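Local coordinates for protein glutathione S-transferase (Xanthomonas axonopodis pv. citri, PDB 6NV6) that acts as a theta-class glutathione transferase, probably joining the glutathione thiol to electrophilic substrates, at residues Ile4-Arg9 / Val27-Ile32; Asn11-Arg16 / Gly166-Ala171; Ala18-Glu23 / Arg200-Ala205. All coordinates share one frame; numbering follows the deposited sequence.

Contact 1: residues Ile4-Arg9 / Val27-Ile32; sequences ITIWGR and VAYTSI
The pairs T5-T30, I6-S31 and W7-I32 stand abreast in a parallel two-strand contact, the beta-alpha-beta half of the thioredoxin-like domain, with strand 29-32 at one margin of the sheet. The two strand axes approach to 4.6 Å and run in nearly the same direction, 19° apart. Four backbone bonds establish the ladder. T30 N donates to I4 O (2.8 Å), I6 N to T30 O (2.8 Å), I32 N to I6 O (3.0 Å) and G8 N to I32 O (2.9 Å), with every N-H...O angle at least 158°. The last of them carries the pairing one residue past the end of strand 4-7.

On the sheet face of T5, W7, T30 and I32, the W7 indole lies alongside I32 and points the same way; I32 CD1 reaches W7 NE1 at 3.5 Å, while I32 CG2 and CB sit at the neighbouring CD1 of the indole. T5 CG2 rests over one indole face near its rim and also touches I32 CD1. On the other face, I4 CG2 packs on Y29 CB at 3.5 Å. The Y29 ring is swung between its own backbone N and carbonyl carbon (chi1 73°), which sends its far end away from strand 4-7, where OH bonds E23 of helix 13-25. I4 CD1 meets V27 CG2 at 3.7 Å, the two side chains crossing at about a right angle. By S31, near the C-terminal end of the pairing, a water lies within hydrogen-bonding distance of I6 O, G8 O and S31 OG, though more acceptors surround it than it has protons; S31 OG also bonds R10 NE.

Strand 4-7 is flanked on its far side by strand 57-60, bonded through T5 and W7. Helix 13-25 packs on I6 and Y29 through L19 and A22, and helix 68-79 reaches I4 and V27.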
loop_
_atom_site.group_PDB
_atom_site.type_symbol
_atom_site.label_atom_id
_atom_site.label_comp_id
_atom_site.label_asym_id
_atom_site.label_seq_id
_atom_site.Cartn_x
_atom_site.Cartn_y
_atom_site.Cartn_z
ATOM N N ILE A 4 -7.670 -9.597 -17.292
ATOM C CA ILE A 4 -7.552 -9.178 -15.902
ATOM C C ILE A 4 -8.482 -8.002 -15.667
ATOM O O ILE A 4 -8.394 -6.989 -16.369
ATOM C CB ILE A 4 -6.106 -8.800 -15.547
ATOM C CG1 ILE A 4 -5.237 -10.052 -15.418
ATOM C CG2 ILE A 4 -6.068 -7.994 -14.253
ATOM C CD1 ILE A 4 -3.750 -9.768 -15.458
ATOM N N THR A 5 -9.356 -8.122 -14.671
ATOM C CA THR A 5 -10.209 -7.014 -14.267
ATOM C C THR A 5 -10.081 -6.794 -12.765
ATOM O O THR A 5 -10.049 -7.755 -11.986
ATOM C CB THR A 5 -11.666 -7.280 -14.654
ATOM O OG1 THR A 5 -11.724 -7.587 -16.052
ATOM C CG2 THR A 5 -12.547 -6.078 -14.369
ATOM N N ILE A 6 -10.013 -5.526 -12.363
ATOM C CA ILE A 6 -9.887 -5.137 -10.961
ATOM C C ILE A 6 -11.017 -4.159 -10.643
ATOM O O ILE A 6 -11.001 -3.017 -11.114
ATOM C CB ILE A 6 -8.514 -4.514 -10.661
ATOM C CG1 ILE A 6 -7.400 -5.534 -10.912
ATOM C CG2 ILE A 6 -8.461 -3.981 -9.247
ATOM C CD1 ILE A 6 -5.975 -4.961 -10.817
ATOM N N TRP A 7 -11.990 -4.598 -9.853
ATOM C CA TRP A 7 -13.080 -3.736 -9.422
ATOM C C TRP A 7 -12.670 -2.986 -8.170
ATOM O O TRP A 7 -12.036 -3.559 -7.277
ATOM C CB TRP A 7 -14.333 -4.552 -9.112
ATOM C CG TRP A 7 -15.101 -5.034 -10.301
ATOM C CD1 TRP A 7 -16.186 -4.438 -10.880
ATOM C CD2 TRP A 7 -14.854 -6.225 -11.033
ATOM N NE1 TRP A 7 -16.623 -5.190 -11.941
ATOM C CE2 TRP A 7 -15.820 -6.295 -12.055
ATOM C CE3 TRP A 7 -13.906 -7.241 -10.928
ATOM C CZ2 TRP A 7 -15.862 -7.343 -12.971
ATOM C CZ3 TRP A 7 -13.949 -8.285 -11.832
ATOM C CH2 TRP A 7 -14.922 -8.333 -12.841
ATOM N N GLY A 8 -13.045 -1.724 -8.094
ATOM C CA GLY A 8 -12.912 -0.994 -6.847
ATOM C C GLY A 8 -12.528 0.466 -7.002
ATOM O O GLY A 8 -11.889 0.880 -7.971
ATOM N N ARG A 9 -12.927 1.263 -6.007
ATOM C CA ARG A 9 -12.596 2.683 -5.968
ATOM C C ARG A 9 -11.084 2.896 -5.926
ATOM O O ARG A 9 -10.372 2.255 -5.147
ATOM C CB ARG A 9 -13.267 3.335 -4.756
ATOM N N VAL A 27 0.766 -5.656 -17.549
ATOM C CA VAL A 27 -0.233 -6.482 -18.217
ATOM C C VAL A 27 -1.426 -5.633 -18.648
ATOM O O VAL A 27 -1.710 -4.552 -18.109
ATOM C CB VAL A 27 -0.686 -7.647 -17.320
ATOM C CG1 VAL A 27 0.457 -8.619 -17.087
ATOM C CG2 VAL A 27 -1.236 -7.121 -16.006
ATOM N N ALA A 28 -2.139 -6.142 -19.648
ATOM C CA ALA A 28 -3.443 -5.596 -19.976
ATOM C C ALA A 28 -4.386 -5.838 -18.810
ATOM O O ALA A 28 -4.551 -6.980 -18.363
ATOM C CB ALA A 28 -3.978 -6.249 -21.247
ATOM N N TYR A 29 -4.995 -4.771 -18.303
ATOM C CA TYR A 29 -6.011 -4.950 -17.278
ATOM C C TYR A 29 -7.074 -3.871 -17.429
ATOM O O TYR A 29 -6.808 -2.772 -17.924
ATOM C CB TYR A 29 -5.414 -4.939 -15.851
ATOM C CG TYR A 29 -4.958 -3.573 -15.364
ATOM C CD1 TYR A 29 -3.727 -3.053 -15.747
ATOM C CD2 TYR A 29 -5.763 -2.804 -14.527
ATOM C CE1 TYR A 29 -3.309 -1.812 -15.322
ATOM C CE2 TYR A 29 -5.352 -1.556 -14.099
ATOM C CZ TYR A 29 -4.119 -1.065 -14.501
ATOM O OH TYR A 29 -3.683 0.175 -14.088
ATOM N N THR A 30 -8.283 -4.212 -17.000
ATOM C CA THR A 30 -9.379 -3.268 -16.851
ATOM C C THR A 30 -9.541 -2.901 -15.383
ATOM O O THR A 30 -9.505 -3.774 -14.507
ATOM C CB THR A 30 -10.686 -3.873 -17.371
ATOM O OG1 THR A 30 -10.506 -4.307 -18.724
ATOM C CG2 THR A 30 -11.826 -2.880 -17.282
ATOM N N SER A 31 -9.734 -1.612 -15.121
ATOM C CA SER A 31 -10.097 -1.124 -13.799
ATOM C C SER A 31 -11.518 -0.587 -13.855
ATOM O O SER A 31 -11.784 0.383 -14.568
ATOM C CB SER A 31 -9.146 -0.025 -13.331
ATOM O OG SER A 31 -9.733 0.718 -12.278
ATOM N N ILE A 32 -12.419 -1.188 -13.079
ATOM C CA ILE A 32 -13.815 -0.772 -13.034
ATOM C C ILE A 32 -14.083 -0.093 -11.700
ATOM O O ILE A 32 -13.786 -0.650 -10.637
ATOM C CB ILE A 32 -14.777 -1.952 -13.257
ATOM C CG1 ILE A 32 -14.546 -2.579 -14.637
ATOM C CG2 ILE A 32 -16.230 -1.487 -13.114
ATOM C CD1 ILE A 32 -15.461 -3.751 -14.935
HETATM O O HOH W 1 -10.491 -0.723 -9.975
#

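Contact 2: residues Asn11-Arg16 / Gly166-Ala171; sequences NSSNVR and GSFIYA
S13 CB sits over the face of the F168 ring, 3.8 Å from its centroid and 14° off the ring normal, a CH-pi contact between the first turn of helix 13-25, in the thioredoxin-like N-terminal domain, and helix 163-174 of the helical C-terminal domain. N14 approaches the same ring obliquely: its amide plane stands 88° from the ring, and OD1, which is hydrogen-bonded to K17, comes within 4.2 Å of F168 CZ. Where the helices run closest, S167 CB presses on S13 O at 3.6 Å and on R16 CB at 4.0 Å, while S167 OG turns back to bond I163 O in its own helix.

R16 reaches past this point with its chain extended from CG to NE. One face of its guanidinium lies against N11 C; over the opposite face is the Y170 ring, whose CE2 is 4.2 Å from R16 NH2. That nitrogen lies near the plane of the Y170 ring, at its edge, and the planes are 64° apart, so the pair is not a stack.

No hydrogen bond crosses directly between the two segments; their link is van der Waals and CH-pi packing. The polar ends instead converge on the C-terminal tail: R16 NH2 bonds T204 OG1 and R16 NE weakly V202 O, while Y170 OH bonds T204 O. Tail oxygens thus bind both R16 and Y170, and probably ease the buried R16 charge.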
loop_
_atom_site.group_PDB
_atom_site.type_symbol
_atom_site.label_atom_id
_atom_site.label_comp_id
_atom_site.label_asym_id
_atom_site.label_seq_id
_atom_site.Cartn_x
_atom_site.Cartn_y
_atom_site.Cartn_z
ATOM N N ASN A 11 -9.440 5.418 -4.905
ATOM C CA ASN A 11 -9.000 6.163 -3.732
ATOM C C ASN A 11 -8.903 5.287 -2.486
ATOM O O ASN A 11 -8.760 5.812 -1.376
ATOM C CB ASN A 11 -9.940 7.348 -3.478
ATOM C CG ASN A 11 -11.295 6.913 -2.937
ATOM O OD1 ASN A 11 -11.753 5.792 -3.194
ATOM N ND2 ASN A 11 -11.947 7.796 -2.183
ATOM N N SER A 12 -8.981 3.971 -2.644
ATOM C CA SER A 12 -8.728 3.023 -1.568
ATOM C C SER A 12 -7.291 2.512 -1.638
ATOM O O SER A 12 -6.765 2.236 -2.723
ATOM C CB SER A 12 -9.709 1.854 -1.653
ATOM O OG SER A 12 -9.158 0.661 -1.106
ATOM N N SER A 13 -6.659 2.397 -0.469
ATOM C CA SER A 13 -5.268 1.950 -0.406
ATOM C C SER A 13 -5.130 0.487 -0.808
ATOM O O SER A 13 -4.117 0.086 -1.400
ATOM C CB SER A 13 -4.716 2.179 1.014
ATOM O OG SER A 13 -4.417 3.550 1.252
ATOM N N ASN A 14 -6.143 -0.315 -0.492
ATOM C CA ASN A 14 -6.129 -1.712 -0.891
ATOM C C ASN A 14 -6.233 -1.849 -2.405
ATOM O O ASN A 14 -5.529 -2.665 -3.013
ATOM C CB ASN A 14 -7.265 -2.451 -0.198
ATOM C CG ASN A 14 -6.965 -2.743 1.258
ATOM O OD1 ASN A 14 -5.806 -2.798 1.659
ATOM N ND2 ASN A 14 -8.006 -2.948 2.052
ATOM N N VAL A 15 -7.092 -1.042 -3.032
ATOM C CA VAL A 15 -7.208 -1.067 -4.481
ATOM C C VAL A 15 -5.942 -0.494 -5.112
ATOM O O VAL A 15 -5.466 -0.985 -6.145
ATOM C CB VAL A 15 -8.484 -0.307 -4.906
ATOM C CG1 VAL A 15 -8.622 -0.247 -6.426
ATOM C CG2 VAL A 15 -9.735 -0.927 -4.259
ATOM N N ARG A 16 -5.349 0.521 -4.477
ATOM C CA ARG A 16 -4.074 1.042 -4.958
ATOM C C ARG A 16 -3.019 -0.052 -5.000
ATOM O O ARG A 16 -2.239 -0.137 -5.955
ATOM C CB ARG A 16 -3.598 2.182 -4.063
ATOM C CG ARG A 16 -4.304 3.502 -4.277
ATOM C CD ARG A 16 -3.826 4.525 -3.247
ATOM N NE ARG A 16 -4.450 5.827 -3.446
ATOM C CZ ARG A 16 -5.223 6.433 -2.552
ATOM N NH1 ARG A 16 -5.451 5.864 -1.375
ATOM N NH2 ARG A 16 -5.759 7.611 -2.841
ATOM N N GLY A 166 3.630 0.600 0.962
ATOM C CA GLY A 166 3.867 1.685 0.025
ATOM C C GLY A 166 2.589 2.347 -0.451
ATOM O O GLY A 166 2.569 3.556 -0.706
ATOM N N SER A 167 1.504 1.578 -0.566
ATOM C CA SER A 167 0.241 2.164 -0.997
ATOM C C SER A 167 -0.427 2.958 0.118
ATOM O O SER A 167 -1.173 3.905 -0.164
ATOM C CB SER A 167 -0.696 1.075 -1.525
ATOM O OG SER A 167 -0.017 0.149 -2.357
ATOM N N PHE A 168 -0.183 2.594 1.379
ATOM C CA PHE A 168 -0.679 3.413 2.483
ATOM C C PHE A 168 0.162 4.666 2.663
ATOM O O PHE A 168 -0.382 5.745 2.934
ATOM C CB PHE A 168 -0.681 2.622 3.790
ATOM C CG PHE A 168 -1.841 1.681 3.941
ATOM C CD1 PHE A 168 -3.045 2.118 4.452
ATOM C CD2 PHE A 168 -1.718 0.346 3.586
ATOM C CE1 PHE A 168 -4.111 1.242 4.600
ATOM C CE2 PHE A 168 -2.782 -0.531 3.729
ATOM C CZ PHE A 168 -3.985 -0.075 4.238
ATOM N N ILE A 169 1.484 4.544 2.497
ATOM C CA ILE A 169 2.382 5.624 2.895
ATOM C C ILE A 169 2.220 6.846 2.005
ATOM O O ILE A 169 2.653 7.946 2.380
ATOM C CB ILE A 169 3.843 5.142 2.914
ATOM C CG1 ILE A 169 4.558 5.730 4.125
ATOM C CG2 ILE A 169 4.556 5.507 1.627
ATOM C CD1 ILE A 169 4.097 5.124 5.430
ATOM N N TYR A 170 1.592 6.683 0.838
ATOM C CA TYR A 170 1.151 7.844 0.078
ATOM C C TYR A 170 0.151 8.668 0.889
ATOM O O TYR A 170 0.297 9.888 1.030
ATOM C CB TYR A 170 0.543 7.397 -1.251
ATOM C CG TYR A 170 -0.113 8.525 -2.013
ATOM C CD1 TYR A 170 0.642 9.591 -2.491
ATOM C CD2 TYR A 170 -1.486 8.532 -2.250
ATOM C CE1 TYR A 170 0.059 10.618 -3.182
ATOM C CE2 TYR A 170 -2.080 9.563 -2.945
ATOM C CZ TYR A 170 -1.297 10.600 -3.410
ATOM O OH TYR A 170 -1.879 11.627 -4.108
ATOM N N ALA A 171 -0.868 8.010 1.444
ATOM C CA ALA A 171 -1.823 8.724 2.284
ATOM C C ALA A 171 -1.127 9.361 3.479
ATOM O O ALA A 171 -1.376 10.528 3.804
ATOM C CB ALA A 171 -2.931 7.774 2.743
#

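Contact 3: residues Ala18-Glu23 / Arg200-Ala205; sequences ALWCAE and RGVMTA
A close glycine-backbone contact joins helix 13-25 of the thioredoxin-like domain to the C-terminal end of helix 196-201, at the close of the helical part of the chain: G201 CA is 4.0 Å from W20 CA and 3.9 Å from W20 N. The direction in which a side chain would leave G201 runs straight into W20 CA and L19 C, so the absence of one is what lets the two backbones meet. L19 CB adds a contact with G201 O at 3.8 Å.

To one side of this point V202 CG2 leans on W20, 3.5 Å from both CB and CE3, with the side chains crossing obliquely. With CG anti to the W20 backbone N (chi1 179°), the indole carries on past V202; its NE1 bonds E24, and it forms a T-shaped pair with the Y198 ring.

To the other side lies a salt bridge. R200 NE donates to E23 OE1 at 2.6 Å with an N-H...O angle of 153°, and NH1 adds a weak second bond at 3.1 Å to the same oxygen. The E23 chain bends at chi2 (-81°) and that of R200 at chi3, and the two meet at about a right angle. NE comes from above the carboxylate plane, not within it, so the ion pair is not a flat bidentate pairing. The other oxygen, E23 OE2, is hydrogen-bonded to Y29 OH.

The chemistry is therefore divided: apolar and backbone packing at W20, G201 and V202 is buried, whereas the charge pair lies at the surface, where solvent would be expected to weaken it. Since R200 also touches a crystal neighbour, its exact pose may partly reflect the lattice.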
loop_
_atom_site.group_PDB
_atom_site.type_symbol
_atom_site.label_atom_id
_atom_site.label_comp_id
_atom_site.label_asym_id
_atom_site.label_seq_id
_atom_site.Cartn_x
_atom_site.Cartn_y
_atom_site.Cartn_z
ATOM N N ALA A 18 -3.386 -3.115 -5.630
ATOM C CA ALA A 18 -3.580 -3.982 -6.779
ATOM C C ALA A 18 -3.270 -3.256 -8.081
ATOM O O ALA A 18 -2.618 -3.825 -8.963
ATOM C CB ALA A 18 -5.011 -4.518 -6.778
ATOM N N LEU A 19 -3.721 -1.998 -8.213
ATOM C CA LEU A 19 -3.448 -1.229 -9.427
ATOM C C LEU A 19 -1.957 -1.041 -9.616
ATOM O O LEU A 19 -1.429 -1.233 -10.719
ATOM C CB LEU A 19 -4.143 0.130 -9.371
ATOM C CG LEU A 19 -5.648 -0.043 -9.210
ATOM C CD1 LEU A 19 -6.353 1.258 -8.884
ATOM C CD2 LEU A 19 -6.229 -0.708 -10.449
ATOM N N TRP A 20 -1.258 -0.703 -8.537
ATOM C CA TRP A 20 0.185 -0.533 -8.618
ATOM C C TRP A 20 0.867 -1.829 -9.062
ATOM O O TRP A 20 1.761 -1.811 -9.918
ATOM C CB TRP A 20 0.701 -0.060 -7.260
ATOM C CG TRP A 20 2.172 0.144 -7.186
ATOM C CD1 TRP A 20 3.047 0.247 -8.226
ATOM C CD2 TRP A 20 2.947 0.269 -5.991
ATOM N NE1 TRP A 20 4.315 0.424 -7.753
ATOM C CE2 TRP A 20 4.282 0.453 -6.381
ATOM C CE3 TRP A 20 2.639 0.250 -4.628
ATOM C CZ2 TRP A 20 5.321 0.615 -5.447
ATOM C CZ3 TRP A 20 3.665 0.421 -3.703
ATOM C CH2 TRP A 20 4.987 0.594 -4.114
ATOM N N CYS A 21 0.457 -2.964 -8.492
ATOM C CA CYS A 21 1.039 -4.244 -8.882
ATOM C C CYS A 21 0.746 -4.577 -10.343
ATOM O O CYS A 21 1.648 -4.967 -11.099
ATOM C CB CYS A 21 0.525 -5.345 -7.961
ATOM S SG CYS A 21 1.502 -6.826 -8.103
ATOM N N ALA A 22 -0.517 -4.444 -10.749
ATOM C CA ALA A 22 -0.846 -4.575 -12.160
ATOM C C ALA A 22 0.090 -3.726 -13.011
ATOM O O ALA A 22 0.740 -4.229 -13.937
ATOM C CB ALA A 22 -2.299 -4.173 -12.390
ATOM N N GLU A 23 0.198 -2.436 -12.673
ATOM C CA GLU A 23 1.028 -1.519 -13.444
ATOM C C GLU A 23 2.488 -1.966 -13.471
ATOM O O GLU A 23 3.124 -1.957 -14.530
ATOM C CB GLU A 23 0.897 -0.107 -12.880
ATOM C CG GLU A 23 -0.456 0.524 -13.144
ATOM C CD GLU A 23 -0.566 1.117 -14.542
ATOM O OE1 GLU A 23 0.467 1.600 -15.065
ATOM O OE2 GLU A 23 -1.682 1.092 -15.120
ATOM N N ARG A 200 1.084 6.046 -11.401
ATOM C CA ARG A 200 -0.210 5.755 -12.007
ATOM C C ARG A 200 -1.081 4.886 -11.108
ATOM O O ARG A 200 -2.310 5.018 -11.118
ATOM C CB ARG A 200 -0.008 5.078 -13.359
ATOM C CG ARG A 200 0.688 5.949 -14.385
ATOM C CD ARG A 200 0.814 5.213 -15.707
ATOM N NE ARG A 200 1.498 3.940 -15.518
ATOM C CZ ARG A 200 2.770 3.722 -15.839
ATOM N NH1 ARG A 200 3.362 2.576 -15.508
ATOM N NH2 ARG A 200 3.470 4.691 -16.420
ATOM N N GLY A 201 -0.471 3.991 -10.335
ATOM C CA GLY A 201 -1.236 3.058 -9.533
ATOM C C GLY A 201 -1.647 3.563 -8.165
ATOM O O GLY A 201 -2.708 3.183 -7.665
ATOM N N VAL A 202 -0.830 4.412 -7.543
ATOM C CA VAL A 202 -1.012 4.782 -6.148
ATOM C C VAL A 202 -1.374 6.252 -5.990
ATOM O O VAL A 202 -2.267 6.592 -5.212
ATOM C CB VAL A 202 0.243 4.426 -5.315
ATOM C CG1 VAL A 202 0.064 4.804 -3.851
ATOM C CG2 VAL A 202 0.547 2.964 -5.449
ATOM N N MET A 203 -0.704 7.139 -6.715
ATOM C CA MET A 203 -0.830 8.566 -6.419
ATOM C C MET A 203 -2.063 9.121 -7.123
ATOM O O MET A 203 -1.993 9.859 -8.107
ATOM C CB MET A 203 0.436 9.316 -6.799
ATOM C CG MET A 203 1.680 8.751 -6.125
ATOM S SD MET A 203 3.237 9.418 -6.720
ATOM C CE MET A 203 3.150 11.035 -5.953
ATOM N N THR A 204 -3.214 8.783 -6.565
ATOM C CA THR A 204 -4.509 9.183 -7.078
ATOM C C THR A 204 -5.101 10.258 -6.169
ATOM O O THR A 204 -4.482 10.701 -5.193
ATOM C CB THR A 204 -5.431 7.965 -7.196
ATOM O OG1 THR A 204 -5.671 7.404 -5.896
ATOM C CG2 THR A 204 -4.798 6.902 -8.090
ATOM N N ALA A 205 -6.310 10.693 -6.506
ATOM C CA ALA A 205 -7.023 11.652 -5.672
ATOM C C ALA A 205 -7.099 11.153 -4.232
ATOM O O ALA A 205 -7.610 10.062 -3.963
ATOM C CB ALA A 205 -8.424 11.892 -6.239
#

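In the fold
Helix 13-25 is the shared element: it follows strand 4-7 and precedes strand 29-32 of contact 1; its N-terminal end, with the residues just before it, enters contact 2 and the turns that follow enter contact 3. Contact 3 lies about 8 Å from contact 2 and 11 Å from contact 1, centre to centre. Y29 CE2 touches L19 CD2 at 3.8 Å, bringing the sheet against the helix. R16 NH2 to T204 OG1 (3.1 Å) and Y170 OH to T204 O (3.0 Å) connect contacts 2 and 3, which tie the N-terminal domain to the helical part. In related transferases glutathione binds near the N-terminal end of this first helix, so contact 2 probably lies nearest that site.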